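Local coordinates for geranylgeranyl pyrophosphate synthase (Corynebacterium glutamicum, PDB 3LK5), which probably joins allylic and isopentenyl diphosphates into longer prenyl diphosphates, as a magnesium-dependent member of the FPP/GGPP synthase family of isoprenoid biosynthesis, at residues L54-F57 against V58-G62; Y69-A72 against G73-A76; D178-R181 against G182-E186; P224-L227 against G228-A232; V351-D355 against E356-Q360. All coordinates share one frame; numbering follows the deposited sequence.

Contact 1: L54-F57 against V58-G62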
loop_
_atom_site.group_PDB
_atom_site.type_symbol
_atom_site.label_atom_id
_atom_site.label_comp_id
_atom_site.label_asym_id
_atom_site.label_seq_id
_atom_site.Cartn_x
_atom_site.Cartn_y
_atom_site.Cartn_z
ATOM N N LEU A 54 0.899 -1.433 -15.276
ATOM C CA LEU A 54 0.044 -1.956 -14.218
ATOM C C LEU A 54 -1.305 -2.391 -14.812
ATOM O O LEU A 54 -1.841 -3.444 -14.454
ATOM C CB LEU A 54 -0.140 -0.882 -13.095
ATOM C CG LEU A 54 -1.152 -1.229 -11.995
ATOM C CD1 LEU A 54 -0.760 -2.509 -11.274
ATOM C CD2 LEU A 54 -1.344 -0.063 -10.983
ATOM N N ARG A 55 -1.837 -1.563 -15.709
ATOM C CA ARG A 55 -3.103 -1.842 -16.393
ATOM C C ARG A 55 -3.057 -3.182 -17.122
ATOM O O ARG A 55 -3.979 -4.004 -16.963
ATOM C CB ARG A 55 -3.442 -0.733 -17.380
ATOM C CG ARG A 55 -4.735 -1.003 -18.156
ATOM C CD ARG A 55 -4.932 -0.012 -19.296
ATOM N NE ARG A 55 -6.163 -0.308 -20.044
ATOM C CZ ARG A 55 -7.277 0.416 -19.950
ATOM N NH1 ARG A 55 -7.321 1.499 -19.178
ATOM N NH2 ARG A 55 -8.345 0.075 -20.657
ATOM N N SER A 56 -2.005 -3.408 -17.924
ATOM C CA SER A 56 -1.841 -4.695 -18.598
ATOM C C SER A 56 -1.809 -5.850 -17.616
ATOM O O SER A 56 -2.424 -6.904 -17.857
ATOM C CB SER A 56 -0.576 -4.741 -19.468
ATOM O OG SER A 56 -0.664 -3.758 -20.472
ATOM N N PHE A 57 -1.083 -5.669 -16.515
ATOM C CA PHE A 57 -0.935 -6.742 -15.545
ATOM C C PHE A 57 -2.282 -7.111 -14.897
ATOM O O PHE A 57 -2.606 -8.290 -14.740
ATOM C CB PHE A 57 0.102 -6.336 -14.488
ATOM C CG PHE A 57 0.415 -7.398 -13.483
ATOM C CD1 PHE A 57 1.217 -8.500 -13.826
ATOM C CD2 PHE A 57 -0.060 -7.295 -12.182
ATOM C CE1 PHE A 57 1.516 -9.496 -12.885
ATOM C CE2 PHE A 57 0.215 -8.282 -11.233
ATOM C CZ PHE A 57 1.017 -9.384 -11.571
ATOM N N VAL A 58 -3.070 -6.090 -14.561
ATOM C CA VAL A 58 -4.347 -6.270 -13.856
ATOM C C VAL A 58 -5.390 -6.856 -14.826
ATOM O O VAL A 58 -6.186 -7.750 -14.473
ATOM C CB VAL A 58 -4.837 -4.869 -13.316
ATOM C CG1 VAL A 58 -6.288 -4.915 -12.837
ATOM C CG2 VAL A 58 -3.920 -4.406 -12.170
ATOM N N LEU A 59 -5.420 -6.306 -16.040
ATOM C CA LEU A 59 -6.454 -6.733 -16.990
ATOM C C LEU A 59 -6.184 -8.088 -17.660
ATOM O O LEU A 59 -7.145 -8.807 -17.991
ATOM C CB LEU A 59 -6.731 -5.675 -18.057
ATOM C CG LEU A 59 -7.247 -4.308 -17.599
ATOM C CD1 LEU A 59 -7.446 -3.402 -18.822
ATOM C CD2 LEU A 59 -8.549 -4.421 -16.758
ATOM N N ASN A 60 -4.913 -8.446 -17.848
ATOM C CA ASN A 60 -4.588 -9.507 -18.835
ATOM C C ASN A 60 -4.333 -10.882 -18.301
ATOM O O ASN A 60 -3.866 -11.776 -19.047
ATOM C CB ASN A 60 -3.429 -9.112 -19.758
ATOM C CG ASN A 60 -3.751 -7.908 -20.605
ATOM O OD1 ASN A 60 -4.915 -7.638 -20.914
ATOM N ND2 ASN A 60 -2.725 -7.176 -20.993
ATOM N N GLY A 61 -4.653 -11.088 -17.036
ATOM C CA GLY A 61 -4.636 -12.428 -16.499
ATOM C C GLY A 61 -5.179 -12.386 -15.091
ATOM O O GLY A 61 -5.409 -11.303 -14.551
ATOM N N GLY A 62 -5.339 -13.558 -14.498
ATOM C CA GLY A 62 -5.939 -13.699 -13.182
ATOM C C GLY A 62 -7.176 -14.580 -13.283
ATOM O O GLY A 62 -7.972 -14.421 -14.210
#

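Contact 2: Y69-A72 against G73-A76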
loop_
_atom_site.group_PDB
_atom_site.type_symbol
_atom_site.label_atom_id
_atom_site.label_comp_id
_atom_site.label_asym_id
_atom_site.label_seq_id
_atom_site.Cartn_x
_atom_site.Cartn_y
_atom_site.Cartn_z
ATOM N N TYR A 69 -15.581 -15.050 -4.999
ATOM C CA TYR A 69 -16.038 -15.377 -3.657
ATOM C C TYR A 69 -16.778 -14.238 -2.984
ATOM O O TYR A 69 -17.746 -14.494 -2.281
ATOM C CB TYR A 69 -14.894 -15.919 -2.764
ATOM C CG TYR A 69 -14.721 -17.422 -2.893
ATOM C CD1 TYR A 69 -13.523 -17.961 -3.324
ATOM C CD2 TYR A 69 -15.780 -18.298 -2.568
ATOM C CE1 TYR A 69 -13.356 -19.344 -3.433
ATOM C CE2 TYR A 69 -15.628 -19.659 -2.661
ATOM C CZ TYR A 69 -14.408 -20.178 -3.081
ATOM O OH TYR A 69 -14.251 -21.549 -3.162
ATOM N N ALA A 70 -16.339 -12.985 -3.173
ATOM C CA ALA A 70 -17.092 -11.866 -2.642
ATOM C C ALA A 70 -18.525 -11.841 -3.223
ATOM O O ALA A 70 -19.514 -11.639 -2.504
ATOM C CB ALA A 70 -16.357 -10.529 -2.933
ATOM N N TRP A 71 -18.618 -12.028 -4.540
ATOM C CA TRP A 71 -19.912 -12.079 -5.199
ATOM C C TRP A 71 -20.792 -13.218 -4.679
ATOM O O TRP A 71 -21.962 -13.023 -4.418
ATOM C CB TRP A 71 -19.701 -12.169 -6.726
ATOM C CG TRP A 71 -20.970 -12.259 -7.559
ATOM C CD1 TRP A 71 -21.284 -13.268 -8.441
ATOM C CD2 TRP A 71 -22.037 -11.305 -7.645
ATOM N NE1 TRP A 71 -22.497 -13.017 -9.030
ATOM C CE2 TRP A 71 -22.978 -11.819 -8.576
ATOM C CE3 TRP A 71 -22.298 -10.074 -7.030
ATOM C CZ2 TRP A 71 -24.176 -11.154 -8.881
ATOM C CZ3 TRP A 71 -23.487 -9.402 -7.334
ATOM C CH2 TRP A 71 -24.412 -9.956 -8.263
ATOM N N ALA A 72 -20.198 -14.384 -4.496
ATOM C CA ALA A 72 -20.916 -15.538 -3.949
ATOM C C ALA A 72 -21.396 -15.266 -2.541
ATOM O O ALA A 72 -22.494 -15.690 -2.174
ATOM C CB ALA A 72 -20.020 -16.761 -3.969
ATOM N N GLY A 73 -20.571 -14.604 -1.733
ATOM C CA GLY A 73 -21.007 -14.209 -0.373
ATOM C C GLY A 73 -22.193 -13.266 -0.371
ATOM O O GLY A 73 -23.138 -13.401 0.440
ATOM N N PHE A 74 -22.164 -12.309 -1.287
ATOM C CA PHE A 74 -23.298 -11.386 -1.473
ATOM C C PHE A 74 -24.560 -12.163 -1.858
ATOM O O PHE A 74 -25.625 -11.954 -1.269
ATOM C CB PHE A 74 -22.949 -10.338 -2.548
ATOM C CG PHE A 74 -24.078 -9.391 -2.871
ATOM C CD1 PHE A 74 -24.331 -8.289 -2.063
ATOM C CD2 PHE A 74 -24.886 -9.617 -3.995
ATOM C CE1 PHE A 74 -25.382 -7.414 -2.341
ATOM C CE2 PHE A 74 -25.935 -8.761 -4.299
ATOM C CZ PHE A 74 -26.199 -7.652 -3.456
ATOM N N LEU A 75 -24.436 -13.067 -2.823
ATOM C CA LEU A 75 -25.598 -13.824 -3.280
ATOM C C LEU A 75 -26.114 -14.771 -2.175
ATOM O O LEU A 75 -27.318 -14.923 -2.010
ATOM C CB LEU A 75 -25.276 -14.629 -4.537
ATOM C CG LEU A 75 -24.958 -13.813 -5.801
ATOM C CD1 LEU A 75 -24.606 -14.778 -6.917
ATOM C CD2 LEU A 75 -26.126 -12.891 -6.195
ATOM N N ALA A 76 -25.203 -15.402 -1.446
ATOM C CA ALA A 76 -25.583 -16.279 -0.331
ATOM C C ALA A 76 -26.428 -15.551 0.737
ATOM O O ALA A 76 -27.386 -16.135 1.275
ATOM C CB ALA A 76 -24.343 -16.951 0.295
#

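Contact 3: D178-R181 against G182-E186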
loop_
_atom_site.group_PDB
_atom_site.type_symbol
_atom_site.label_atom_id
_atom_site.label_comp_id
_atom_site.label_asym_id
_atom_site.label_seq_id
_atom_site.Cartn_x
_atom_site.Cartn_y
_atom_site.Cartn_z
ATOM N N ASP A 178 -15.298 -4.884 9.090
ATOM C CA ASP A 178 -14.696 -6.058 9.759
ATOM C C ASP A 178 -13.962 -6.949 8.749
ATOM O O ASP A 178 -12.804 -7.352 8.971
ATOM C CB ASP A 178 -15.740 -6.880 10.550
ATOM C CG ASP A 178 -16.241 -6.155 11.806
ATOM O OD1 ASP A 178 -15.580 -5.203 12.270
ATOM O OD2 ASP A 178 -17.297 -6.538 12.368
ATOM N N ALA A 179 -14.622 -7.265 7.636
ATOM C CA ALA A 179 -14.008 -8.129 6.657
ATOM C C ALA A 179 -12.827 -7.461 5.984
ATOM O O ALA A 179 -11.794 -8.097 5.763
ATOM C CB ALA A 179 -15.042 -8.568 5.569
ATOM N N TRP A 180 -12.984 -6.185 5.627
ATOM C CA TRP A 180 -11.924 -5.506 4.876
ATOM C C TRP A 180 -10.718 -5.180 5.760
ATOM O O TRP A 180 -9.544 -5.353 5.317
ATOM C CB TRP A 180 -12.495 -4.189 4.308
ATOM C CG TRP A 180 -11.603 -3.439 3.325
ATOM C CD1 TRP A 180 -10.826 -2.350 3.594
ATOM C CD2 TRP A 180 -11.514 -3.662 1.911
ATOM N NE1 TRP A 180 -10.229 -1.890 2.430
ATOM C CE2 TRP A 180 -10.624 -2.693 1.389
ATOM C CE3 TRP A 180 -12.115 -4.597 1.036
ATOM C CZ2 TRP A 180 -10.309 -2.603 0.004
ATOM C CZ3 TRP A 180 -11.823 -4.520 -0.350
ATOM C CH2 TRP A 180 -10.916 -3.531 -0.845
ATOM N N ARG A 181 -10.983 -4.720 6.987
ATOM C CA ARG A 181 -9.879 -4.493 7.955
ATOM C C ARG A 181 -9.161 -5.849 8.225
ATOM O O ARG A 181 -7.927 -5.928 8.142
ATOM C CB ARG A 181 -10.428 -3.919 9.270
ATOM C CG ARG A 181 -9.342 -3.601 10.353
ATOM C CD ARG A 181 -10.020 -3.492 11.787
ATOM N NE ARG A 181 -11.154 -2.576 11.700
ATOM C CZ ARG A 181 -12.408 -2.927 11.969
ATOM N NH1 ARG A 181 -12.708 -4.156 12.429
ATOM N NH2 ARG A 181 -13.339 -2.038 11.822
ATOM N N GLY A 182 -9.955 -6.898 8.483
ATOM C CA GLY A 182 -9.364 -8.247 8.782
ATOM C C GLY A 182 -8.503 -8.731 7.623
ATOM O O GLY A 182 -7.326 -9.058 7.802
HETATM N N MSE A 183 -9.055 -8.717 6.407
HETATM C CA MSE A 183 -8.393 -9.275 5.259
HETATM C C MSE A 183 -7.018 -8.672 5.007
HETATM O O MSE A 183 -6.057 -9.398 4.746
HETATM C CB MSE A 183 -9.237 -9.026 4.000
HETATM C CG MSE A 183 -8.577 -9.555 2.770
HETATM SE SE MSE A 183 -9.797 -9.180 1.245
HETATM C CE MSE A 183 -9.688 -7.235 1.293
ATOM N N ARG A 184 -6.914 -7.347 5.052
ATOM C CA ARG A 184 -5.652 -6.674 4.651
ATOM C C ARG A 184 -4.580 -6.853 5.724
ATOM O O ARG A 184 -3.411 -7.055 5.410
ATOM C CB ARG A 184 -5.908 -5.173 4.303
ATOM C CG ARG A 184 -6.587 -5.103 2.903
ATOM C CD ARG A 184 -7.713 -4.038 2.841
ATOM N NE ARG A 184 -7.236 -2.680 3.188
ATOM C CZ ARG A 184 -7.402 -2.075 4.369
ATOM N NH1 ARG A 184 -7.989 -2.693 5.408
ATOM N NH2 ARG A 184 -6.991 -0.798 4.501
ATOM N N THR A 185 -4.963 -6.823 6.989
ATOM C CA THR A 185 -3.953 -7.070 8.034
ATOM C C THR A 185 -3.513 -8.546 7.970
ATOM O O THR A 185 -2.322 -8.865 8.120
ATOM C CB THR A 185 -4.482 -6.664 9.403
ATOM O OG1 THR A 185 -4.526 -5.222 9.434
ATOM C CG2 THR A 185 -3.524 -7.156 10.539
ATOM N N GLU A 186 -4.490 -9.438 7.766
ATOM C CA GLU A 186 -4.196 -10.889 7.748
ATOM C C GLU A 186 -3.270 -11.290 6.607
ATOM O O GLU A 186 -2.310 -12.053 6.816
ATOM C CB GLU A 186 -5.519 -11.690 7.744
ATOM C CG GLU A 186 -6.197 -11.681 9.122
ATOM C CD GLU A 186 -7.717 -11.949 9.112
ATOM O OE1 GLU A 186 -8.349 -12.164 8.050
ATOM O OE2 GLU A 186 -8.323 -11.846 10.197
HETATM O O HOH W 1 -6.083 -3.986 7.768
#

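Contact 4: P224-L227 against G228-A232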
loop_
_atom_site.group_PDB
_atom_site.type_symbol
_atom_site.label_atom_id
_atom_site.label_comp_id
_atom_site.label_asym_id
_atom_site.label_seq_id
_atom_site.Cartn_x
_atom_site.Cartn_y
_atom_site.Cartn_z
ATOM N N PRO A 224 -13.099 -12.624 1.488
ATOM C CA PRO A 224 -13.964 -12.187 0.369
ATOM C C PRO A 224 -15.427 -12.600 0.618
ATOM O O PRO A 224 -16.311 -11.809 0.391
ATOM C CB PRO A 224 -13.347 -12.920 -0.848
ATOM C CG PRO A 224 -11.829 -12.850 -0.507
ATOM C CD PRO A 224 -11.857 -13.264 0.993
ATOM N N LEU A 225 -15.680 -13.832 1.079
ATOM C CA LEU A 225 -17.080 -14.246 1.373
ATOM C C LEU A 225 -17.697 -13.328 2.410
ATOM O O LEU A 225 -18.838 -12.891 2.272
ATOM C CB LEU A 225 -17.149 -15.681 1.959
ATOM C CG LEU A 225 -16.992 -16.738 0.835
ATOM C CD1 LEU A 225 -16.606 -18.125 1.436
ATOM C CD2 LEU A 225 -18.224 -16.845 -0.076
ATOM N N HIS A 226 -16.930 -13.090 3.475
ATOM C CA HIS A 226 -17.355 -12.197 4.553
ATOM C C HIS A 226 -17.699 -10.810 3.998
ATOM O O HIS A 226 -18.751 -10.249 4.306
ATOM C CB HIS A 226 -16.236 -12.129 5.629
ATOM C CG HIS A 226 -16.632 -11.401 6.875
ATOM N ND1 HIS A 226 -15.753 -11.179 7.921
ATOM C CD2 HIS A 226 -17.793 -10.793 7.219
ATOM C CE1 HIS A 226 -16.367 -10.465 8.857
ATOM N NE2 HIS A 226 -17.603 -10.228 8.457
ATOM N N LEU A 227 -16.816 -10.273 3.153
ATOM C CA LEU A 227 -17.052 -8.942 2.574
ATOM C C LEU A 227 -18.384 -8.883 1.786
ATOM O O LEU A 227 -19.219 -7.976 1.992
ATOM C CB LEU A 227 -15.850 -8.589 1.671
ATOM C CG LEU A 227 -15.961 -7.295 0.864
ATOM C CD1 LEU A 227 -16.063 -6.120 1.902
ATOM C CD2 LEU A 227 -14.754 -7.127 -0.114
ATOM N N GLY A 228 -18.558 -9.834 0.874
ATOM C CA GLY A 228 -19.789 -9.891 0.064
ATOM C C GLY A 228 -21.018 -10.052 0.936
ATOM O O GLY A 228 -22.030 -9.354 0.742
ATOM N N ALA A 229 -20.942 -10.953 1.919
ATOM C CA ALA A 229 -22.083 -11.136 2.836
ATOM C C ALA A 229 -22.408 -9.900 3.664
ATOM O O ALA A 229 -23.595 -9.581 3.864
ATOM C CB ALA A 229 -21.901 -12.406 3.748
ATOM N N SER A 230 -21.374 -9.184 4.128
ATOM C CA SER A 230 -21.582 -7.938 4.888
ATOM C C SER A 230 -22.242 -6.873 4.023
ATOM O O SER A 230 -23.129 -6.158 4.488
ATOM C CB SER A 230 -20.228 -7.410 5.426
ATOM O OG SER A 230 -19.784 -8.289 6.455
ATOM N N ILE A 231 -21.848 -6.802 2.756
ATOM C CA ILE A 231 -22.464 -5.804 1.829
ATOM C C ILE A 231 -23.979 -6.056 1.734
ATOM O O ILE A 231 -24.786 -5.100 1.761
ATOM C CB ILE A 231 -21.789 -5.826 0.457
ATOM C CG1 ILE A 231 -20.358 -5.294 0.590
ATOM C CG2 ILE A 231 -22.590 -4.961 -0.612
ATOM C CD1 ILE A 231 -19.469 -5.569 -0.635
ATOM N N ALA A 232 -24.346 -7.343 1.709
ATOM C CA ALA A 232 -25.757 -7.773 1.593
ATOM C C ALA A 232 -26.501 -7.748 2.921
ATOM O O ALA A 232 -27.713 -7.942 2.944
ATOM C CB ALA A 232 -25.837 -9.180 0.978
#

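Contact 5: V351-D355 against E356-Q360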
loop_
_atom_site.group_PDB
_atom_site.type_symbol
_atom_site.label_atom_id
_atom_site.label_comp_id
_atom_site.label_asym_id
_atom_site.label_seq_id
_atom_site.Cartn_x
_atom_site.Cartn_y
_atom_site.Cartn_z
ATOM N N VAL A 351 -26.750 -23.470 7.414
ATOM C CA VAL A 351 -27.617 -22.308 7.335
ATOM C C VAL A 351 -28.331 -22.393 5.994
ATOM O O VAL A 351 -27.915 -23.158 5.120
ATOM C CB VAL A 351 -26.787 -20.979 7.467
ATOM C CG1 VAL A 351 -25.760 -20.879 6.354
ATOM C CG2 VAL A 351 -27.699 -19.754 7.479
ATOM N N ASP A 352 -29.402 -21.628 5.830
ATOM C CA ASP A 352 -30.105 -21.629 4.570
ATOM C C ASP A 352 -29.403 -20.724 3.561
ATOM O O ASP A 352 -29.153 -19.548 3.835
ATOM C CB ASP A 352 -31.577 -21.228 4.742
ATOM C CG ASP A 352 -32.349 -21.297 3.429
ATOM O OD1 ASP A 352 -32.226 -22.325 2.708
ATOM O OD2 ASP A 352 -33.059 -20.319 3.103
ATOM N N ILE A 353 -29.091 -21.293 2.401
ATOM C CA ILE A 353 -28.443 -20.571 1.286
ATOM C C ILE A 353 -29.241 -20.931 0.024
ATOM O O ILE A 353 -29.628 -22.090 -0.122
ATOM C CB ILE A 353 -26.974 -21.047 1.149
ATOM C CG1 ILE A 353 -26.124 -20.450 2.263
ATOM C CG2 ILE A 353 -26.366 -20.671 -0.207
ATOM C CD1 ILE A 353 -24.808 -21.167 2.447
ATOM N N PRO A 354 -29.497 -19.960 -0.888
ATOM C CA PRO A 354 -30.266 -20.356 -2.089
ATOM C C PRO A 354 -29.602 -21.569 -2.737
ATOM O O PRO A 354 -28.354 -21.668 -2.725
ATOM C CB PRO A 354 -30.158 -19.133 -3.012
ATOM C CG PRO A 354 -29.887 -17.976 -2.089
ATOM C CD PRO A 354 -29.082 -18.538 -0.932
ATOM N N ASP A 355 -30.411 -22.488 -3.274
ATOM C CA ASP A 355 -29.901 -23.763 -3.846
ATOM C C ASP A 355 -28.771 -23.586 -4.838
ATOM O O ASP A 355 -27.774 -24.314 -4.795
ATOM C CB ASP A 355 -31.019 -24.530 -4.593
ATOM C CG ASP A 355 -31.966 -25.237 -3.664
ATOM O OD1 ASP A 355 -31.670 -25.272 -2.455
ATOM O OD2 ASP A 355 -33.012 -25.760 -4.145
ATOM N N GLU A 356 -28.956 -22.651 -5.767
ATOM C CA GLU A 356 -28.009 -22.432 -6.849
ATOM C C GLU A 356 -26.668 -21.882 -6.337
ATOM O O GLU A 356 -25.596 -22.215 -6.877
ATOM C CB GLU A 356 -28.644 -21.537 -7.934
ATOM C CG GLU A 356 -27.761 -20.412 -8.513
ATOM C CD GLU A 356 -26.679 -20.918 -9.466
ATOM O OE1 GLU A 356 -26.764 -22.087 -9.920
ATOM O OE2 GLU A 356 -25.745 -20.151 -9.763
ATOM N N VAL A 357 -26.732 -21.019 -5.325
ATOM C CA VAL A 357 -25.521 -20.477 -4.712
ATOM C C VAL A 357 -24.743 -21.576 -3.962
ATOM O O VAL A 357 -23.517 -21.699 -4.114
ATOM C CB VAL A 357 -25.846 -19.297 -3.782
ATOM C CG1 VAL A 357 -24.554 -18.697 -3.217
ATOM C CG2 VAL A 357 -26.642 -18.206 -4.566
ATOM N N ARG A 358 -25.465 -22.412 -3.196
ATOM C CA ARG A 358 -24.838 -23.535 -2.508
ATOM C C ARG A 358 -24.127 -24.445 -3.498
ATOM O O ARG A 358 -22.980 -24.858 -3.271
ATOM C CB ARG A 358 -25.870 -24.336 -1.697
ATOM C CG ARG A 358 -25.252 -25.510 -0.955
ATOM C CD ARG A 358 -26.267 -26.260 -0.102
ATOM N NE ARG A 358 -26.551 -25.585 1.168
ATOM C CZ ARG A 358 -27.748 -25.079 1.466
ATOM N NH1 ARG A 358 -28.727 -25.172 0.569
ATOM N NH2 ARG A 358 -27.978 -24.481 2.635
ATOM N N ALA A 359 -24.835 -24.778 -4.582
ATOM C CA ALA A 359 -24.315 -25.641 -5.631
ATOM C C ALA A 359 -23.021 -25.102 -6.192
ATOM O O ALA A 359 -22.037 -25.822 -6.393
ATOM C CB ALA A 359 -25.376 -25.822 -6.770
ATOM N N GLN A 360 -23.015 -23.817 -6.468
ATOM C CA GLN A 360 -21.813 -23.218 -7.003
ATOM C C GLN A 360 -20.683 -23.080 -5.967
ATOM O O GLN A 360 -19.503 -23.188 -6.326
ATOM C CB GLN A 360 -22.149 -21.870 -7.647
ATOM C CG GLN A 360 -23.019 -21.983 -8.907
ATOM C CD GLN A 360 -22.604 -23.137 -9.826
ATOM O OE1 GLN A 360 -21.483 -23.169 -10.351
ATOM N NE2 GLN A 360 -23.501 -24.097 -10.004
#

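Contact 1: L54-F57 against V58-G62
L54-F57 and V58-G62 form the last turns of helix 45-59 and the start of the loop behind it. V58 N reaches L54 O and L59 N reaches R55 O, the latter at 2.9 Å. The final bond, N60 N to S56 O, is more bent, with an N-H...O angle of 134°, and N60 is where the backbone leaves helical angles before G61 and G62. On the inner side, L54 CD1 meets V58 CG2 at 3.8 Å, and both side chains pack on helix 87-111, L54 on I106 and V58 on A102. On the other flank R55 runs extended, CG anti to its backbone N (chi1 178°), and L59 CD1 lies against this chain, 3.7 Å from R55 CG and 3.6 Å from R55 NE. Beyond that aliphatic contact the R55 guanidinium goes on to helix 21-43, where NH1 forms a salt bridge with D34. At the end, N60 folds back over the last turn, its ND2 3.6 Å from S56 CB. F57 turns to L105 and I106, its side chain about 9 Å from that of D108, which binds magnesium in this enzyme, although no metal is bound to this chain here. This is the C-terminal end of a partly buried helix in the all-helical prenyl synthase fold, running out into a glycine-containing loop.

Contact 2: Y69-A72 against G73-A76
W71 lays one face of its indole under L75, one turn further along helix 65-78. L75 CD1 sits over the five-membered ring, 3.9 Å from its centroid and 27° off the normal, a CH-pi contact. The second methyl, CD2, reaches toward the benzo part and comes 3.7 Å from W71 CZ2. L75 can spread its two methyls along one face of the indole because its CG stands anti to the carbonyl carbon (chi1 -66°), which sends the branch back toward the preceding turn. F74 meets the other end of the indole: its CD2 is 3.6 Å from W71 CZ3. The two ring planes lie only 15° apart, but offset so strongly that little of one ring lies above the other, with 5.6 Å between the centroids of the six-membered rings. W71 NE1, 3.5 Å from L75 CD1, is buried with no polar partner in the model. Beneath the side chains run four regular i to i+4 bonds, among them G73 N to Y69 O and A76 N to A72 O. F11 and F21 add further rings around W71, while Y69 hydrogen-bonds Y245 through its hydroxyl. The arrangement is an aromatic cluster on a buried part of helix 65-78, packed among its neighbours in the all-alpha prenyl synthase fold.

Contact 3: D178-R181 against G182-E186
D178 opens this part of helix 170-199, a long helix of the all-alpha prenyl synthase fold that also faces the second subunit. D178 O accepts G182 N at 2.9 Å, while OD1 forms a salt bridge with R181 NH1 at 3.1 Å, met on the anti side of the carboxylate. A179 comes next, and its O accepts M183 N. W180 then carries most of the side-chain contact, one face of its indole covered by two neighbours from the following turn. The methyl CE of M183, a selenomethionine, lies over the six-membered ring, 3.6 Å from W180 CE3. R184 CD sits over the five-membered ring, 3.5 Å from its centroid, and the guanidinium follows with its plane only 20° from that of the indole. W180 NE1 and R184 NE are both donors, and both turn to E160, which hydrogen-bonds the first and forms a salt bridge with the second. R181 ends the segment: its NE pairs with D165 of the second subunit, and R184 NH1 with D161 of that subunit. A water bridges R181 O and T185 OG1, donating to the carbonyl at 2.7 Å; that hydroxyl also bonds W158 of the second subunit. Finally, R184, bent at chi2 and chi3, brings NH1 back to W180 O at 3.1 Å, with the donor 53° above the carbonyl plane.

Contact 4: P224-L227 against G228-A232
L227, G228 and S230 carry most of the contact in the last turns of helix 205-231. L227 holds its CG anti to the backbone N (chi1 174°), which puts CG beside the next peptide, 3.6 Å from G228 N. One turn on, I231 comes back toward it: CD1 is a loose 4.2 Å from L227 CG, while CG1 lies 3.2 Å from L227 O. Both side chains face T176 of helix 170-199, and L227 also packs on W180. G228 brings only backbone to the contact. Its N gives P224 O an almost straight bond, N-H...O angle 176°, and its O in turn receives A232 N. P224 is the point where the helix is kinked, since a proline nitrogen has no hydrogen to offer the turn before. S230 turns its side chain back over the preceding turn. H226 O accepts S230 N at 2.8 Å, and S230 OG lies 3.1 Å from the same oxygen. The hydroxyl also borders the imidazole, 3.3 Å from H226 CD2. H226 ND1 is occupied by R223 of the same helix, and the H226 side chain packs on I239 and L243 of helix 236-263. At the far end R175 of helix 170-199 hydrogen-bonds the carbonyls of S230 and I231. This is a buried, proline-kinked part of a helix, packed against helices 65-78, 87-111, 170-199 and 236-263 in the prenyl synthase fold.

Contact 5: V351-D355 against E356-Q360
R358 N bonds P354 O at 3.0 Å with an N-H...O angle of 170°, a backbone link between the incoming chain, V351-P354, and the first turn of helix 355-369. A359 N follows to D355 O. The guanidinium of R358 reaches back along the loop: NH2 stands 2.8 Å from V351 O, near the guanidinium plane, and NH1 is 3.3 Å from I353 O. NH2 also hydrogen-bonds L348 O, beyond the segment, so that the arginine is drawn to the backbone of the incoming chain. Its CG is anti to the backbone N (chi1 -180°) and the chain bends at chi3, which turns the flat group over I353, whose CB sits 3.9 Å above one face. D355 OD1 is 4.2 Å from R358 NH1, too far for a salt bridge, though its charge would probably favour the arginine. Next to these polar groups comes the packing. I353 CG2 meets V357 CB at 3.9 Å, the two side chains crossing at about a right angle, whereas P354 and V357 lie side by side, with CB of the proline 4.0 Å from V357 CG2. V357 continues onto L75 and A76 of helix 65-78, and I353 onto L238 of helix 236-263. E356 OE2 accepts L16 N. What results is a helix N-terminus with proline at the N-cap position, where the last modelled helix of the chain, 355-369, begins.

In the fold
Four of the contacts form a connected row through the helical bundle. Contact 3 touches contact 4 where A179 CB packs 3.4 Å from L227 N, and W180 reaches L227. Contact 4 in turn abuts contact 2, their centres only 6 Å apart, with F74 CD1 3.5 Å from A232 CB. Contact 5 closes the row: V357 CG2 lies 3.8 Å from L75 CB, and the centres of contacts 2 and 5 are 10 Å apart. Contact 1 stands aside, its centre at least 23 Å from those of the others, and is the one close to the magnesium-binding aspartates, the F57 side chain about 9 Å from that of D108 and about 12 Å from that of D112. Contact 3 alone borders the second subunit.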